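Local coordinates for Serine/threonine-protein kinase Tel1 (Chaetomium thermophilum, PDB 6SKY) that is a PI3K-related serine/threonine kinase that binds ATP and probably activates checkpoint signalling after DNA damage, phosphorylating Ser/Thr-Gln sites, at residues Arg2515-Asp2523 against Pro2653-Ile2661. Residues are numbered along the deposited sequence; the frame is centred on the assembly and turned at random.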
ATOM      1  N   ARG A2515     -49.565  26.174  19.533  1.00 44.28           N
ATOM      2  CA  ARG A2515     -50.509  25.965  20.626  1.00 44.28           C
ATOM      3  C   ARG A2515     -51.604  24.987  20.227  1.00 44.28           C
ATOM      4  O   ARG A2515     -51.933  24.064  20.981  1.00 44.28           O
ATOM      5  CB  ARG A2515     -51.105  27.293  21.070  1.00 44.28           C
ATOM      6  CG  ARG A2515     -50.099  28.197  21.718  1.00 44.28           C
ATOM      7  CD  ARG A2515     -50.759  29.350  22.422  1.00 44.28           C
ATOM      8  NE  ARG A2515     -49.781  30.142  23.152  1.00 44.28           N
ATOM      9  CZ  ARG A2515     -49.291  29.803  24.338  1.00 44.28           C
ATOM     10  NH1 ARG A2515     -48.401  30.579  24.935  1.00 44.28           N
ATOM     11  NH2 ARG A2515     -49.689  28.688  24.928  1.00 44.28           N
ATOM     12  N   VAL A2516     -52.165  25.150  19.028  1.00 44.19           N
ATOM     13  CA  VAL A2516     -53.249  24.238  18.663  1.00 44.19           C
ATOM     14  C   VAL A2516     -52.722  22.850  18.306  1.00 44.19           C
ATOM     15  O   VAL A2516     -53.393  21.849  18.574  1.00 44.19           O
ATOM     16  CB  VAL A2516     -54.122  24.818  17.538  1.00 44.19           C
ATOM     17  CG1 VAL A2516     -54.631  26.177  17.937  1.00 44.19           C
ATOM     18  CG2 VAL A2516     -53.373  24.883  16.244  1.00 44.19           C
ATOM     19  N   TYR A2517     -51.524  22.747  17.724  1.00 40.03           N
ATOM     20  CA  TYR A2517     -50.944  21.427  17.473  1.00 40.03           C
ATOM     21  C   TYR A2517     -50.712  20.675  18.772  1.00 40.03           C
ATOM     22  O   TYR A2517     -50.990  19.477  18.863  1.00 40.03           O
ATOM     23  CB  TYR A2517     -49.626  21.551  16.716  1.00 40.03           C
ATOM     24  CG  TYR A2517     -49.726  21.348  15.232  1.00 40.03           C
ATOM     25  CD1 TYR A2517     -50.175  20.161  14.713  1.00 40.03           C
ATOM     26  CD2 TYR A2517     -49.343  22.336  14.355  1.00 40.03           C
ATOM     27  CE1 TYR A2517     -50.258  19.971  13.368  1.00 40.03           C
ATOM     28  CE2 TYR A2517     -49.424  22.152  13.013  1.00 40.03           C
ATOM     29  CZ  TYR A2517     -49.880  20.969  12.526  1.00 40.03           C
ATOM     30  OH  TYR A2517     -49.963  20.781  11.176  1.00 40.03           O
ATOM     31  N   HIS A2518     -50.201  21.360  19.790  1.00 45.38           N
ATOM     32  CA  HIS A2518     -49.973  20.716  21.075  1.00 45.38           C
ATOM     33  C   HIS A2518     -51.283  20.325  21.741  1.00 45.38           C
ATOM     34  O   HIS A2518     -51.387  19.243  22.332  1.00 45.38           O
ATOM     35  CB  HIS A2518     -49.164  21.646  21.969  1.00 45.38           C
ATOM     36  CG  HIS A2518     -48.981  21.138  23.359  1.00 45.38           C
ATOM     37  ND1 HIS A2518     -49.253  21.905  24.468  1.00 45.38           N
ATOM     38  CD2 HIS A2518     -48.551  19.944  23.823  1.00 45.38           C
ATOM     39  CE1 HIS A2518     -48.998  21.203  25.557  1.00 45.38           C
ATOM     40  NE2 HIS A2518     -48.572  20.009  25.193  1.00 45.38           N
ATOM     41  N   ALA A2519     -52.294  21.193  21.667  1.00 47.99           N
ATOM     42  CA  ALA A2519     -53.592  20.842  22.231  1.00 47.99           C
ATOM     43  C   ALA A2519     -54.170  19.617  21.546  1.00 47.99           C
ATOM     44  O   ALA A2519     -54.737  18.741  22.204  1.00 47.99           O
ATOM     45  CB  ALA A2519     -54.554  22.018  22.118  1.00 47.99           C
ATOM     46  N   LEU A2520     -54.031  19.532  20.225  1.00 47.37           N
ATOM     47  CA  LEU A2520     -54.510  18.356  19.511  1.00 47.37           C
ATOM     48  C   LEU A2520     -53.713  17.117  19.885  1.00 47.37           C
ATOM     49  O   LEU A2520     -54.271  16.021  19.986  1.00 47.37           O
ATOM     50  CB  LEU A2520     -54.443  18.598  18.009  1.00 47.37           C
ATOM     51  CG  LEU A2520     -54.889  17.449  17.120  1.00 47.37           C
ATOM     52  CD1 LEU A2520     -56.393  17.355  17.113  1.00 47.37           C
ATOM     53  CD2 LEU A2520     -54.368  17.664  15.732  1.00 47.37           C
ATOM     54  N   ALA A2521     -52.407  17.269  20.096  1.00 49.89           N
ATOM     55  CA  ALA A2521     -51.579  16.133  20.480  1.00 49.89           C
ATOM     56  C   ALA A2521     -52.006  15.571  21.826  1.00 49.89           C
ATOM     57  O   ALA A2521     -52.133  14.356  21.995  1.00 49.89           O
ATOM     58  CB  ALA A2521     -50.110  16.547  20.519  1.00 49.89           C
ATOM     59  N   MET A2522     -52.239  16.449  22.798  1.00 57.76           N
ATOM     60  CA  MET A2522     -52.524  15.995  24.151  1.00 57.76           C
ATOM     61  C   MET A2522     -53.914  15.392  24.302  1.00 57.76           C
ATOM     62  O   MET A2522     -54.166  14.696  25.289  1.00 57.76           O
ATOM     63  CB  MET A2522     -52.356  17.158  25.129  1.00 57.76           C
ATOM     64  CG  MET A2522     -50.922  17.601  25.347  1.00 57.76           C
ATOM     65  SD  MET A2522     -49.923  16.357  26.175  1.00 57.76           S
ATOM     66  CE  MET A2522     -49.042  15.657  24.790  1.00 57.76           C
ATOM     67  N   ASP A2523     -54.815  15.627  23.355  1.00 66.62           N
ATOM     68  CA  ASP A2523     -56.220  15.264  23.520  1.00 66.62           C
ATOM     69  C   ASP A2523     -56.431  13.797  23.173  1.00 66.62           C
ATOM     70  O   ASP A2523     -56.511  13.429  22.001  1.00 66.62           O
ATOM     71  CB  ASP A2523     -57.096  16.154  22.653  1.00 66.62           C
ATOM     72  CG  ASP A2523     -58.525  15.688  22.611  1.00 66.62           C
ATOM     73  OD1 ASP A2523     -59.099  15.448  23.691  1.00 66.62           O
ATOM     74  OD2 ASP A2523     -59.081  15.568  21.502  1.00 66.62           O
ATOM     75  N   PRO A2653     -39.916  18.366  17.919  1.00 32.51           N
ATOM     76  CA  PRO A2653     -40.463  18.308  19.278  1.00 32.51           C
ATOM     77  C   PRO A2653     -41.106  19.636  19.640  1.00 32.51           C
ATOM     78  O   PRO A2653     -40.485  20.691  19.511  1.00 32.51           O
ATOM     79  CB  PRO A2653     -39.233  18.031  20.146  1.00 32.51           C
ATOM     80  CG  PRO A2653     -38.162  17.659  19.201  1.00 32.51           C
ATOM     81  CD  PRO A2653     -38.450  18.356  17.937  1.00 32.51           C
ATOM     82  N   LEU A2654     -42.361  19.588  20.081  1.00 38.89           N
ATOM     83  CA  LEU A2654     -43.056  20.807  20.471  1.00 38.89           C
ATOM     84  C   LEU A2654     -42.851  21.089  21.951  1.00 38.89           C
ATOM     85  O   LEU A2654     -42.396  22.169  22.331  1.00 38.89           O
ATOM     86  CB  LEU A2654     -44.545  20.695  20.147  1.00 38.89           C
ATOM     87  CG  LEU A2654     -44.924  20.829  18.680  1.00 38.89           C
ATOM     88  CD1 LEU A2654     -46.389  20.572  18.510  1.00 38.89           C
ATOM     89  CD2 LEU A2654     -44.571  22.201  18.186  1.00 38.89           C
ATOM     90  N   THR A2655     -43.187  20.125  22.793  1.00 47.32           N
ATOM     91  CA  THR A2655     -42.967  20.232  24.224  1.00 47.32           C
ATOM     92  C   THR A2655     -42.239  18.985  24.693  1.00 47.32           C
ATOM     93  O   THR A2655     -41.840  18.161  23.869  1.00 47.32           O
ATOM     94  CB  THR A2655     -44.293  20.408  24.958  1.00 47.32           C
ATOM     95  OG1 THR A2655     -45.245  19.473  24.445  1.00 47.32           O
ATOM     96  CG2 THR A2655     -44.827  21.804  24.748  1.00 47.32           C
ATOM     97  N   SER A2656     -42.059  18.822  25.997  1.00 58.46           N
ATOM     98  CA  SER A2656     -41.434  17.610  26.508  1.00 58.46           C
ATOM     99  C   SER A2656     -42.360  16.414  26.461  1.00 58.46           C
ATOM    100  O   SER A2656     -42.014  15.358  26.990  1.00 58.46           O
ATOM    101  CB  SER A2656     -40.950  17.821  27.942  1.00 58.46           C
ATOM    102  OG  SER A2656     -39.760  18.588  27.973  1.00 58.46           O
ATOM    103  N   SER A2657     -43.525  16.553  25.841  1.00 54.97           N
ATOM    104  CA  SER A2657     -44.495  15.471  25.805  1.00 54.97           C
ATOM    105  C   SER A2657     -45.178  15.326  24.452  1.00 54.97           C
ATOM    106  O   SER A2657     -46.111  14.528  24.336  1.00 54.97           O
ATOM    107  CB  SER A2657     -45.549  15.692  26.885  1.00 54.97           C
ATOM    108  OG  SER A2657     -46.034  17.022  26.839  1.00 54.97           O
ATOM    109  N   SER A2658     -44.756  16.060  23.431  1.00 46.95           N
ATOM    110  CA  SER A2658     -45.492  16.060  22.179  1.00 46.95           C
ATOM    111  C   SER A2658     -44.573  16.469  21.042  1.00 46.95           C
ATOM    112  O   SER A2658     -43.573  17.163  21.236  1.00 46.95           O
ATOM    113  CB  SER A2658     -46.702  16.996  22.247  1.00 46.95           C
ATOM    114  OG  SER A2658     -46.302  18.329  22.490  1.00 46.95           O
ATOM    115  N   GLY A2659     -44.943  16.043  19.844  1.00 37.75           N
ATOM    116  CA  GLY A2659     -44.168  16.416  18.681  1.00 37.75           C
ATOM    117  C   GLY A2659     -44.926  16.155  17.407  1.00 37.75           C
ATOM    118  O   GLY A2659     -45.999  15.552  17.399  1.00 37.75           O
ATOM    119  N   LEU A2660     -44.350  16.644  16.321  1.00 31.94           N
ATOM    120  CA  LEU A2660     -44.817  16.368  14.975  1.00 31.94           C
ATOM    121  C   LEU A2660     -43.743  15.574  14.255  1.00 31.94           C
ATOM    122  O   LEU A2660     -42.597  16.018  14.167  1.00 31.94           O
ATOM    123  CB  LEU A2660     -45.105  17.655  14.215  1.00 31.94           C
ATOM    124  CG  LEU A2660     -46.069  18.625  14.864  1.00 31.94           C
ATOM    125  CD1 LEU A2660     -46.194  19.829  13.991  1.00 31.94           C
ATOM    126  CD2 LEU A2660     -47.396  17.954  15.036  1.00 31.94           C
ATOM    127  N   ILE A2661     -44.112  14.420  13.731  1.00 29.97           N
ATOM    128  CA  ILE A2661     -43.197  13.588  12.968  1.00 29.97           C
ATOM    129  C   ILE A2661     -43.665  13.553  11.528  1.00 29.97           C
ATOM    130  O   ILE A2661     -44.860  13.440  11.255  1.00 29.97           O
ATOM    131  CB  ILE A2661     -43.103  12.176  13.559  1.00 29.97           C
ATOM    132  CG1 ILE A2661     -42.758  12.267  15.031  1.00 29.97           C
ATOM    133  CG2 ILE A2661     -42.038  11.410  12.878  1.00 29.97           C
ATOM    134  CD1 ILE A2661     -42.538  10.948  15.659  1.00 29.97           C
TER
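Tyr-2517 meets Leu-2660 where helix 2507-2522 packs across a beta-hairpin of the antiparallel sheet in the kinase domain; the helix segment runs 103° to strand 2658-2661, with 8.3 Å between axes. The tyrosine contact is a CH-pi interaction: Leu-2660 CD1 stands 3.9 Å from the centroid of the Tyr-2517 ring and 2° off its normal, while CD2 of the same leucine leans on ring atom CD1. Leu-2654 CD1 packs against Tyr-2517 CB at 3.8 Å. Beyond the pair, Tyr-2517 OH is hydrogen-bonded to Gln-2607 and Phe-2546 meets the ring edge-to-face. With an alanine here the ring is gone, and Leu-2660 CD1 would probably lose the face it rests on while Gln-2607 OE1 is likely to be left without its hydroxyl partner. One residue on, His-2518 holds CG anti to its own N (chi1 175°), which carries the imidazole to the hairpin turn. There Thr-2655 CG2 lies over one face, 4.2 Å from the ring centroid, and Ser-2658 OG approaches CD2 obliquely. Ile-2661, the residue after Leu-2660, touches the bound nucleotide analogue. One turn on from His-2518, Met-2522 bends at chi2 and chi3, bringing CE to 3.7 Å from Ser-2658 CB.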